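Local coordinates for protein topoisomerase IV subunit A (PDB 1ZVT) that probably binds and bends DNA through its C-terminal beta-pinwheel domain, helping topoisomerase IV to select its substrates for decatenation and removal of supercoils, at residues A[4-9]-A[59-64]; A[47-52]-A[76-81]; A[146-151]-A[200-205]; A[153-158]-A[186-191]; A[165-168]-A[172-175]. All blocks are in the same frame, centred on the assembly; numbering follows the deposited sequence.

Contact 1 of 5, residues A[4-9]-A[59-64]; sequences VTIVLS and IDPITL
Where two neighbouring blades of the beta-pinwheel meet, Ile6 and Val4 of strand 3-9 pack against Pro61 and Leu64. The latter two lie on the loop that leaves strand 55-59 of one blade and runs to strand 72-73, the edge strand of the other. Ile6 is central and uses both of its branches. CG1 stands beside the backbone N (chi1 -46°), and from it CD1 extends to Pro61 CB at 4.1 Å, the two side chains crossing at about a right angle. The other branch ends in CG2, which lies 4.2 Å from Leu64 CD1, again with a near-perpendicular crossing. Val4 adds a looser touch, its CG2 4.5 Å from Pro61 CB. Ile6 also packs on Ser16 and Val39 of the adjoining strands and on Met89 of the next blade.

The loop holds its own shape. Asp60 OD1 accepts from Ile62 N at 3.0 Å in an Asx turn, with the N-H arriving from above the carboxylate plane. Asp60 O takes two donors, Thr63 N and Thr63 OG1, and so fixes the short 3-10 segment 61-63 that carries the proline. Across the contact only methyl and methylene groups touch, so the fit depends on shape and burial rather than on directed bonds, while the bonds of Asp60 shape the turn that presents Pro61 and probably help to position it.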
# COMPACT_ATOMS: atom_id res chain seq x y z
N VAL A 4 16.36 1.46 14.25
CA VAL A 4 16.53 0.23 13.48
C VAL A 4 15.97 0.44 12.07
O VAL A 4 15.10 1.30 11.85
CB VAL A 4 15.79 -0.99 14.11
CG1 VAL A 4 16.42 -1.33 15.47
CG2 VAL A 4 14.31 -0.74 14.25
N THR A 5 16.46 -0.39 11.15
CA THR A 5 15.89 -0.51 9.80
C THR A 5 15.50 -1.96 9.61
O THR A 5 16.31 -2.85 9.83
CB THR A 5 16.92 -0.13 8.72
OG1 THR A 5 17.28 1.24 8.92
CG2 THR A 5 16.33 -0.29 7.32
N ILE A 6 14.25 -2.18 9.22
CA ILE A 6 13.81 -3.54 8.93
C ILE A 6 13.88 -3.74 7.41
O ILE A 6 13.41 -2.89 6.65
CB ILE A 6 12.36 -3.80 9.40
CG1 ILE A 6 12.11 -3.28 10.83
CG2 ILE A 6 12.03 -5.29 9.22
CD1 ILE A 6 13.09 -3.82 11.89
N VAL A 7 14.51 -4.83 6.99
CA VAL A 7 14.75 -5.11 5.57
C VAL A 7 14.04 -6.38 5.17
O VAL A 7 14.20 -7.43 5.82
CB VAL A 7 16.27 -5.26 5.30
CG1 VAL A 7 16.55 -5.55 3.78
CG2 VAL A 7 17.02 -4.00 5.80
N LEU A 8 13.24 -6.27 4.11
CA LEU A 8 12.44 -7.38 3.56
C LEU A 8 13.01 -7.78 2.22
O LEU A 8 13.31 -6.92 1.38
CB LEU A 8 11.00 -6.89 3.36
CG LEU A 8 10.02 -7.85 2.68
CD1 LEU A 8 9.80 -9.11 3.55
CD2 LEU A 8 8.69 -7.13 2.37
N SER A 9 13.16 -9.08 2.02
CA SER A 9 13.69 -9.57 0.76
C SER A 9 12.57 -10.10 -0.15
O SER A 9 11.43 -10.31 0.29
CB SER A 9 14.72 -10.66 1.01
OG SER A 9 14.08 -11.87 1.37
N ILE A 59 5.32 -7.63 14.27
CA ILE A 59 6.47 -8.35 14.83
C ILE A 59 7.30 -7.34 15.63
O ILE A 59 7.44 -6.19 15.23
CB ILE A 59 7.34 -8.99 13.70
CG1 ILE A 59 6.59 -10.13 12.99
CG2 ILE A 59 8.72 -9.47 14.22
CD1 ILE A 59 7.44 -10.85 11.89
N ASP A 60 7.83 -7.78 16.77
CA ASP A 60 8.73 -6.96 17.58
C ASP A 60 10.15 -7.05 16.99
O ASP A 60 10.71 -8.14 16.86
CB ASP A 60 8.68 -7.47 19.04
CG ASP A 60 9.53 -6.66 20.01
OD1 ASP A 60 10.44 -5.90 19.59
OD2 ASP A 60 9.32 -6.81 21.24
N PRO A 61 10.74 -5.91 16.60
CA PRO A 61 12.09 -5.96 16.00
C PRO A 61 13.14 -6.69 16.85
O PRO A 61 14.08 -7.24 16.28
CB PRO A 61 12.47 -4.48 15.85
CG PRO A 61 11.13 -3.77 15.73
CD PRO A 61 10.23 -4.52 16.69
N ILE A 62 12.97 -6.75 18.17
CA ILE A 62 14.00 -7.40 19.01
C ILE A 62 14.10 -8.91 18.76
O ILE A 62 15.11 -9.56 19.15
CB ILE A 62 13.84 -7.07 20.52
CG1 ILE A 62 12.48 -7.50 21.04
CG2 ILE A 62 14.04 -5.56 20.73
CD1 ILE A 62 12.37 -8.92 21.48
N THR A 63 13.07 -9.47 18.12
CA THR A 63 13.02 -10.90 17.83
C THR A 63 13.62 -11.22 16.45
O THR A 63 13.67 -12.39 16.05
CB THR A 63 11.56 -11.41 17.84
OG1 THR A 63 10.83 -10.83 16.76
CG2 THR A 63 10.86 -11.11 19.16
N LEU A 64 14.07 -10.20 15.72
CA LEU A 64 14.59 -10.40 14.36
C LEU A 64 16.13 -10.45 14.37
O LEU A 64 16.76 -9.81 15.23
CB LEU A 64 14.10 -9.29 13.42
CG LEU A 64 12.59 -9.26 13.19
CD1 LEU A 64 12.23 -8.08 12.30
CD2 LEU A 64 12.11 -10.57 12.58

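Contact 2 of 5, residues A[47-52]-A[76-81]; sequences VVFVDS and GKLTLP
Asp51 OD2 lies 3.2 Å from Pro81 CD and 3.8 Å from Pro81 CG, the carboxylate and the proline ring approaching from opposite directions. Leu80 CD2 reaches the same oxygen at 4.0 Å, so one carboxylate oxygen is bordered by carbon from two successive residues. Further back along strand 47-51 the contact is wholly apolar: Leu78 CD1 sits 4.4 Å from Phe49 CB and lies obliquely to the aromatic ring.

The next shell supplies polar partners for the carboxylate. Asp51 OD2 is hydrogen-bonded to the hydroxyl of Tyr57, and that tyrosine also packs against Leu78, Leu80 and Pro81. Asp51 OD1 accepts from Thr53 OG1 and Arg55 N. With chi1 at 78°, Asp51 CG sits between the backbone N and the carbonyl carbon, and from there the carboxylate bonds to the turn while OD2 lies against the incoming loop. Its buried oxygens are therefore matched by polar partners, although those facing it across the contact are hydrocarbon. Phe49 is backed by Val86 and Met89 of strand 86-90 and by Ile59.

The aspartate thus ties together the turn of the antiparallel hairpin formed by strands 47-51 and 55-59. The segment 76-81 crosses one side of that hairpin on its way from strand 72-73, in the preceding sheet, to strand 86-90, a path that belongs to the strand-exchanged blades of the beta-pinwheel.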
# COMPACT_ATOMS: atom_id res chain seq x y z
N VAL A 47 6.99 -3.58 13.78
CA VAL A 47 6.93 -3.55 12.33
C VAL A 47 5.74 -4.39 11.87
O VAL A 47 5.46 -5.43 12.44
CB VAL A 47 8.27 -3.99 11.65
CG1 VAL A 47 8.76 -5.36 12.13
CG2 VAL A 47 8.13 -3.92 10.09
N VAL A 48 5.01 -3.87 10.88
CA VAL A 48 3.77 -4.50 10.43
C VAL A 48 3.94 -4.97 8.99
O VAL A 48 4.61 -4.31 8.19
CB VAL A 48 2.61 -3.50 10.55
CG1 VAL A 48 1.46 -3.86 9.64
CG2 VAL A 48 2.14 -3.41 12.01
N PHE A 49 3.33 -6.12 8.68
CA PHE A 49 3.31 -6.72 7.36
C PHE A 49 1.86 -6.90 6.95
O PHE A 49 1.00 -7.27 7.77
CB PHE A 49 4.04 -8.08 7.37
CG PHE A 49 5.47 -7.96 7.77
CD1 PHE A 49 5.85 -8.09 9.10
CD2 PHE A 49 6.44 -7.63 6.82
CE1 PHE A 49 7.20 -7.92 9.49
CE2 PHE A 49 7.79 -7.45 7.20
CZ PHE A 49 8.15 -7.61 8.54
N VAL A 50 1.58 -6.66 5.68
CA VAL A 50 0.26 -6.97 5.14
C VAL A 50 0.40 -8.04 4.04
O VAL A 50 1.24 -7.89 3.13
CB VAL A 50 -0.41 -5.70 4.57
CG1 VAL A 50 -1.79 -6.07 4.04
CG2 VAL A 50 -0.54 -4.62 5.67
N ASP A 51 -0.38 -9.11 4.15
CA ASP A 51 -0.31 -10.19 3.13
C ASP A 51 -1.28 -10.00 1.98
O ASP A 51 -2.12 -9.08 1.99
CB ASP A 51 -0.37 -11.61 3.75
CG ASP A 51 -1.78 -12.06 4.16
OD1 ASP A 51 -2.78 -11.49 3.69
OD2 ASP A 51 -1.87 -13.02 4.94
N SER A 52 -1.15 -10.86 0.97
CA SER A 52 -1.92 -10.75 -0.27
C SER A 52 -3.42 -11.01 -0.09
O SER A 52 -4.20 -10.75 -1.02
CB SER A 52 -1.35 -11.72 -1.31
OG SER A 52 -1.29 -13.01 -0.77
N GLY A 76 8.41 -18.43 9.26
CA GLY A 76 8.79 -18.92 10.60
C GLY A 76 8.21 -18.07 11.72
O GLY A 76 8.29 -18.45 12.90
N LYS A 77 7.62 -16.93 11.37
CA LYS A 77 7.11 -16.00 12.36
C LYS A 77 5.62 -15.75 12.22
O LYS A 77 4.98 -15.36 13.19
CB LYS A 77 7.88 -14.66 12.34
CG LYS A 77 9.19 -14.68 13.15
CD LYS A 77 9.33 -13.48 14.09
CE LYS A 77 10.64 -13.51 14.89
NZ LYS A 77 11.26 -14.88 15.13
N LEU A 78 5.09 -15.95 11.01
CA LEU A 78 3.68 -15.64 10.70
C LEU A 78 3.00 -16.83 10.10
O LEU A 78 3.61 -17.59 9.33
CB LEU A 78 3.60 -14.50 9.67
CG LEU A 78 4.47 -13.26 9.90
CD1 LEU A 78 4.28 -12.28 8.70
CD2 LEU A 78 4.10 -12.59 11.23
N THR A 79 1.71 -16.98 10.43
CA THR A 79 0.88 -18.05 9.88
C THR A 79 0.15 -17.47 8.69
O THR A 79 -0.88 -16.81 8.84
CB THR A 79 -0.16 -18.53 10.88
OG1 THR A 79 0.50 -18.92 12.09
CG2 THR A 79 -0.94 -19.71 10.30
N LEU A 80 0.73 -17.67 7.51
CA LEU A 80 0.13 -17.14 6.29
C LEU A 80 -0.90 -18.11 5.73
O LEU A 80 -0.71 -19.33 5.82
CB LEU A 80 1.22 -16.85 5.26
CG LEU A 80 2.32 -15.85 5.66
CD1 LEU A 80 3.37 -15.72 4.56
CD2 LEU A 80 1.74 -14.49 6.01
N PRO A 81 -2.00 -17.58 5.16
CA PRO A 81 -2.96 -18.43 4.45
C PRO A 81 -2.28 -19.19 3.30
O PRO A 81 -1.25 -18.75 2.79
CB PRO A 81 -3.98 -17.41 3.89
CG PRO A 81 -3.90 -16.26 4.85
CD PRO A 81 -2.45 -16.17 5.20

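Contact 3 of 5, residues A[146-151]-A[200-205]; sequences MLLAIT and STLTIH
Leu148 is the first residue of strand 146-151 to meet strand 201-206, and it does so through Leu202. Its CG lies anti to the backbone N (chi1 176°), which turns the fork toward strand 201-206. CD2 then comes 3.5 Å from Leu202 CD2, the two leucines reaching toward each other tip to tip. This methyl pair is closer than usual van der Waals contact, so the fit is tight at this point; Leu202 CD1 also stands 4.0 Å from Leu148 CD2, and the methyl of Leu148 is thus set against both ends of the Leu202 fork. Met156 packs on Leu148 from its own sheet, while Tyr194 and Leu196 touch Leu202.

Ala149, next in line, turns its methyl group to the other side of the sheet, where Leu190 lies. Ile150 faces the contact again and repeats the pattern: its CD1 meets Ile204 CD1 at 4.0 Å, also tip to tip. Both isoleucines keep CG1 beside the backbone N and an extended second torsion (176° in each), which extends each CD1 away from its own backbone, toward the other strand. Leu235 and Leu213 also touch Ile204. At the end of the strand Thr151 OG1 accepts from Arg155 N across the hairpin turn.

The CA atoms of Leu148 and Leu202 are 10.4 Å apart, a sheet-to-sheet spacing, and the two strands run in the same direction in separate sheets. Alternate residues bring two apolar faces together through their methyl tips, as between adjacent blades of a beta-pinwheel.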
# COMPACT_ATOMS: atom_id res chain seq x y z
N MET A 146 -5.68 15.03 -1.07
CA MET A 146 -6.67 14.52 -2.02
C MET A 146 -6.38 13.05 -2.31
O MET A 146 -5.23 12.66 -2.45
CB MET A 146 -6.61 15.26 -3.35
CG MET A 146 -6.87 16.75 -3.24
SD MET A 146 -8.52 17.06 -2.60
CE MET A 146 -9.54 16.47 -3.89
N LEU A 147 -7.42 12.25 -2.39
CA LEU A 147 -7.33 10.87 -2.85
C LEU A 147 -7.52 10.89 -4.37
O LEU A 147 -8.41 11.58 -4.86
CB LEU A 147 -8.44 10.02 -2.19
CG LEU A 147 -8.56 8.53 -2.54
CD1 LEU A 147 -9.22 7.78 -1.39
CD2 LEU A 147 -9.32 8.32 -3.85
N LEU A 148 -6.67 10.17 -5.09
CA LEU A 148 -6.78 10.11 -6.54
C LEU A 148 -6.80 8.65 -6.93
O LEU A 148 -5.90 7.88 -6.54
CB LEU A 148 -5.62 10.85 -7.22
CG LEU A 148 -5.61 10.76 -8.75
CD1 LEU A 148 -6.82 11.44 -9.39
CD2 LEU A 148 -4.33 11.34 -9.32
N ALA A 149 -7.87 8.25 -7.61
CA ALA A 149 -8.02 6.86 -8.02
C ALA A 149 -8.03 6.81 -9.53
O ALA A 149 -8.63 7.66 -10.19
CB ALA A 149 -9.39 6.30 -7.51
N ILE A 150 -7.35 5.80 -10.09
CA ILE A 150 -7.33 5.58 -11.53
C ILE A 150 -7.68 4.12 -11.77
O ILE A 150 -7.07 3.24 -11.18
CB ILE A 150 -5.91 5.84 -12.15
CG1 ILE A 150 -5.43 7.26 -11.76
CG2 ILE A 150 -5.96 5.63 -13.68
CD1 ILE A 150 -3.98 7.52 -12.25
N THR A 151 -8.68 3.87 -12.62
CA THR A 151 -9.09 2.48 -12.88
C THR A 151 -8.34 1.83 -14.06
O THR A 151 -7.74 2.53 -14.89
CB THR A 151 -10.60 2.37 -13.18
OG1 THR A 151 -10.90 2.94 -14.46
CG2 THR A 151 -11.42 3.10 -12.11
N SER A 200 -0.41 19.12 -6.38
CA SER A 200 0.41 18.14 -7.10
C SER A 200 0.20 18.13 -8.61
O SER A 200 -0.89 18.47 -9.12
CB SER A 200 0.15 16.73 -6.55
OG SER A 200 0.39 16.69 -5.16
N THR A 201 1.24 17.69 -9.32
CA THR A 201 1.19 17.43 -10.76
C THR A 201 1.54 15.97 -10.95
O THR A 201 2.42 15.47 -10.26
CB THR A 201 2.21 18.31 -11.53
OG1 THR A 201 1.85 19.69 -11.38
CG2 THR A 201 2.28 17.96 -13.00
N LEU A 202 0.80 15.30 -11.84
CA LEU A 202 1.05 13.91 -12.23
C LEU A 202 1.41 13.87 -13.71
O LEU A 202 0.70 14.44 -14.55
CB LEU A 202 -0.19 13.04 -12.01
CG LEU A 202 -0.30 12.42 -10.61
CD1 LEU A 202 -0.94 13.38 -9.64
CD2 LEU A 202 -1.13 11.17 -10.71
N THR A 203 2.48 13.16 -14.03
CA THR A 203 2.83 12.91 -15.41
C THR A 203 2.72 11.41 -15.59
O THR A 203 3.34 10.67 -14.86
CB THR A 203 4.25 13.39 -15.72
OG1 THR A 203 4.34 14.81 -15.48
CG2 THR A 203 4.61 13.11 -17.16
N ILE A 204 1.91 10.99 -16.55
CA ILE A 204 1.58 9.57 -16.71
C ILE A 204 1.99 9.15 -18.11
O ILE A 204 1.65 9.83 -19.08
CB ILE A 204 0.05 9.34 -16.49
CG1 ILE A 204 -0.40 9.83 -15.11
CG2 ILE A 204 -0.34 7.87 -16.70
CD1 ILE A 204 -1.90 9.74 -14.85
N HIS A 205 2.72 8.03 -18.22
CA HIS A 205 3.13 7.53 -19.51
C HIS A 205 2.54 6.17 -19.78
O HIS A 205 2.39 5.37 -18.87
CB HIS A 205 4.64 7.39 -19.60
CG HIS A 205 5.39 8.60 -19.17
ND1 HIS A 205 6.25 9.27 -20.01
CD2 HIS A 205 5.43 9.26 -17.99
CE1 HIS A 205 6.79 10.29 -19.37
NE2 HIS A 205 6.32 10.30 -18.13

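Contact 4 of 5, residues A[153-158]-A[186-191]; sequences AGRMLM and GEDGLA
Asp188 and Ala153 are joined by the one direct hydrogen bond of this contact. Ala153 N donates to Asp188 OD1 at 3.0 Å with an N-H...O angle of 138°, entering from above the carboxylate plane, 43° out of it. The same oxygen receives a weak bond from Gly189 N at 2.8 Å, so OD1 links the two segments and its own turn.

A water supplies the second polar link. It accepts from Arg155 NH1 at 3.1 Å, lying at the edge of the guanidinium and in its plane, and donates to Asp188 OD2 at 2.8 Å. Arg155 NH1 and Asp188 OD2 are 4.4 Å apart, too far for a salt bridge, though their opposite charges probably still attract.

In packing, Ala153 CB rests 3.5 Å from Asp188 OD2, above the carboxylate plane on the side from which Ala153 N donates. Replacing Asp188 by an alanine would probably leave Ala153 N and the bridging water without their acceptor and Arg155 without its nearby opposite charge.

Two residues after Gly186, which ends helix 180-184 in a Schellman motif, Asp188 joins the hairpin turn between strands 146-151 and 155-160 to the loop entering strand 190-196, at one end of a pinwheel blade.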
# COMPACT_ATOMS: atom_id res chain seq x y z
N ALA A 153 -9.69 0.60 -16.59
CA ALA A 153 -10.35 1.06 -17.82
C ALA A 153 -9.89 2.46 -18.22
O ALA A 153 -10.07 2.88 -19.37
CB ALA A 153 -11.89 1.00 -17.68
N GLY A 154 -9.29 3.18 -17.28
CA GLY A 154 -8.75 4.51 -17.52
C GLY A 154 -9.60 5.65 -17.00
O GLY A 154 -9.52 6.76 -17.51
N ARG A 155 -10.43 5.38 -15.99
CA ARG A 155 -11.21 6.46 -15.39
C ARG A 155 -10.49 7.02 -14.18
O ARG A 155 -9.83 6.28 -13.45
CB ARG A 155 -12.61 6.00 -14.98
CG ARG A 155 -13.47 5.62 -16.19
CD ARG A 155 -14.89 5.28 -15.83
NE ARG A 155 -15.61 5.19 -17.10
CZ ARG A 155 -15.63 4.10 -17.86
NH1 ARG A 155 -15.01 2.99 -17.47
NH2 ARG A 155 -16.26 4.13 -19.03
N MET A 156 -10.61 8.33 -13.98
CA MET A 156 -9.95 9.03 -12.87
C MET A 156 -10.98 9.75 -12.00
O MET A 156 -11.93 10.37 -12.49
CB MET A 156 -8.92 10.05 -13.39
CG MET A 156 -7.80 9.43 -14.19
SD MET A 156 -6.59 10.69 -14.69
CE MET A 156 -6.32 11.56 -13.20
N LEU A 157 -10.79 9.65 -10.69
CA LEU A 157 -11.65 10.38 -9.75
C LEU A 157 -10.80 10.93 -8.64
O LEU A 157 -9.96 10.21 -8.11
CB LEU A 157 -12.70 9.44 -9.13
CG LEU A 157 -13.71 10.07 -8.15
CD1 LEU A 157 -14.65 11.04 -8.84
CD2 LEU A 157 -14.53 9.00 -7.44
N MET A 158 -11.03 12.19 -8.27
CA MET A 158 -10.28 12.80 -7.15
C MET A 158 -11.28 13.41 -6.16
O MET A 158 -12.24 14.07 -6.56
CB MET A 158 -9.33 13.91 -7.63
CG MET A 158 -8.42 14.43 -6.53
SD MET A 158 -7.11 15.47 -7.20
CE MET A 158 -7.94 17.00 -7.52
N GLY A 186 -11.99 -9.56 -13.54
CA GLY A 186 -10.71 -8.94 -13.88
C GLY A 186 -10.80 -8.01 -15.08
O GLY A 186 -9.77 -7.65 -15.67
N GLU A 187 -12.02 -7.59 -15.42
CA GLU A 187 -12.25 -6.74 -16.59
C GLU A 187 -12.14 -5.25 -16.31
O GLU A 187 -12.04 -4.42 -17.23
CB GLU A 187 -13.61 -7.07 -17.22
CG GLU A 187 -13.68 -8.48 -17.76
CD GLU A 187 -15.10 -8.91 -18.08
OE1 GLU A 187 -16.07 -8.20 -17.72
OE2 GLU A 187 -15.26 -9.99 -18.68
N ASP A 188 -12.15 -4.90 -15.02
CA ASP A 188 -11.86 -3.56 -14.58
C ASP A 188 -11.43 -3.66 -13.13
O ASP A 188 -11.52 -4.72 -12.52
CB ASP A 188 -13.08 -2.66 -14.71
CG ASP A 188 -12.73 -1.17 -14.74
OD1 ASP A 188 -11.53 -0.78 -14.60
OD2 ASP A 188 -13.66 -0.38 -14.96
N GLY A 189 -10.98 -2.55 -12.56
CA GLY A 189 -10.46 -2.61 -11.20
C GLY A 189 -9.72 -1.32 -10.91
O GLY A 189 -9.52 -0.50 -11.82
N LEU A 190 -9.37 -1.12 -9.64
CA LEU A 190 -8.64 0.07 -9.25
C LEU A 190 -7.15 -0.23 -9.52
O LEU A 190 -6.57 -1.14 -8.90
CB LEU A 190 -8.97 0.39 -7.78
CG LEU A 190 -8.27 1.53 -7.06
CD1 LEU A 190 -8.51 2.85 -7.81
CD2 LEU A 190 -8.76 1.59 -5.61
N ALA A 191 -6.56 0.50 -10.49
CA ALA A 191 -5.17 0.32 -10.95
C ALA A 191 -4.15 1.08 -10.14
O ALA A 191 -3.06 0.56 -9.89
CB ALA A 191 -5.04 0.76 -12.40
O HOH W 1 -13.44 2.36 -14.83

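Contact 5 of 5, residues A[165-168]-A[172-175]; sequences PQLS and GNKI
The side-chain amide of Asn173 has neighbours on both sides of its plane, and they gather at the nitrogen end. Pro165 CB and CG each approach ND2 to 3.5 Å from one side, and from the other comes Leu167 CD1, 4.1 Å from ND2. The Pro165 and Asn173 side chains cross obliquely, whereas Leu167 and Asn173 cross at about a right angle.

This is a surface turn of the beta-pinwheel. Segment 165-168 leads into strand 173-174, which is the edge strand of the sheet built on strands 97-101 and 106-111 and reaches it from the blade containing strand 155-160. Both arms of the turn are held to strand 106-111: Pro165 and Leu167 form backbone bonds with Val109, and Asn173 bonds with Gly107.

With chi1 at -66°, Leu167 CG stands beside its own backbone N, and CD1 then reaches Gly172 CA at 3.9 Å. Gly172 itself has a positive phi of 89°, where a CB would be jammed against the preceding carbonyl O, so the turn at this point is suited to a residue without a side chain. Arg225, from a later loop, lies beside both Pro165 and Asn173. The contact is otherwise made of carbon against carbon or amide nitrogen, with little direct polar attraction between the two segments.

One water bridges the two segments: it donates to Pro165 O at 2.7 Å and accepts from Asn173 ND2 at 2.9 Å, so the nitrogen flanked by proline and leucine carbons still has a polar partner.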
# COMPACT_ATOMS: atom_id res chain seq x y z
N PRO A 165 -14.77 7.32 4.97
CA PRO A 165 -14.95 7.01 6.39
C PRO A 165 -13.81 6.20 6.98
O PRO A 165 -13.22 5.34 6.32
CB PRO A 165 -16.26 6.21 6.41
CG PRO A 165 -17.03 6.71 5.23
CD PRO A 165 -15.94 6.88 4.17
N GLN A 166 -13.52 6.50 8.25
CA GLN A 166 -12.54 5.77 9.03
C GLN A 166 -13.14 4.49 9.61
O GLN A 166 -14.23 4.51 10.16
CB GLN A 166 -11.95 6.67 10.13
CG GLN A 166 -10.90 5.98 10.99
CD GLN A 166 -10.11 6.94 11.87
OE1 GLN A 166 -10.32 8.15 11.85
NE2 GLN A 166 -9.18 6.38 12.65
N LEU A 167 -12.42 3.38 9.47
CA LEU A 167 -12.81 2.08 10.02
C LEU A 167 -11.58 1.41 10.63
O LEU A 167 -10.45 1.84 10.38
CB LEU A 167 -13.39 1.17 8.92
CG LEU A 167 -14.72 1.58 8.27
CD1 LEU A 167 -15.00 0.64 7.10
CD2 LEU A 167 -15.91 1.61 9.28
N SER A 168 -11.80 0.36 11.42
CA SER A 168 -10.66 -0.39 12.00
C SER A 168 -10.41 -1.66 11.21
O SER A 168 -9.37 -2.29 11.37
CB SER A 168 -10.91 -0.74 13.47
OG SER A 168 -12.07 -1.53 13.58
N GLY A 172 -14.63 -2.03 3.74
CA GLY A 172 -14.57 -0.61 3.45
C GLY A 172 -15.76 -0.10 2.67
O GLY A 172 -16.70 -0.85 2.34
N ASN A 173 -15.74 1.19 2.39
CA ASN A 173 -16.81 1.83 1.64
C ASN A 173 -16.30 2.14 0.23
O ASN A 173 -15.09 2.14 -0.00
CB ASN A 173 -17.23 3.11 2.35
CG ASN A 173 -17.88 2.84 3.69
OD1 ASN A 173 -18.96 2.26 3.75
ND2 ASN A 173 -17.21 3.23 4.77
N LYS A 174 -17.21 2.39 -0.70
CA LYS A 174 -16.84 2.63 -2.09
C LYS A 174 -16.01 3.90 -2.24
O LYS A 174 -16.39 4.99 -1.79
CB LYS A 174 -18.11 2.72 -2.96
CG LYS A 174 -17.81 2.68 -4.45
CD LYS A 174 -19.10 2.64 -5.28
CE LYS A 174 -19.82 1.30 -5.11
NZ LYS A 174 -21.16 1.31 -5.78
N ILE A 175 -14.86 3.74 -2.90
CA ILE A 175 -13.99 4.85 -3.30
C ILE A 175 -14.39 5.32 -4.70
O ILE A 175 -14.65 6.49 -4.92
CB ILE A 175 -12.51 4.38 -3.29
CG1 ILE A 175 -12.07 4.14 -1.84
CG2 ILE A 175 -11.58 5.38 -4.01
CD1 ILE A 175 -10.75 3.37 -1.71
O HOH W 2 -14.42 3.88 4.36

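Overall arrangement
Contacts 1 and 2, 13 Å apart at their centres, touch through Ile59 on Phe49 and Leu78, and their segments alternate along the chain. Contacts 3, 4 and 5 come later, contact 5 nested in the loop closed by contact 4 and that in the loop of contact 3. Contacts 3 and 4 share the sheet of strands 146-151, 155-160 and 190-196, and Ile175 of contact 5 packs against Leu147. Contacts 1 and 3, centres about 32 Å apart on opposite sides of the chain's centre, join neighbouring blades through apolar side chains; contact 2 packs a loop on a hairpin, contact 4 ties the end of one blade, and contact 5 lies in the turn leading to an exchanged edge strand.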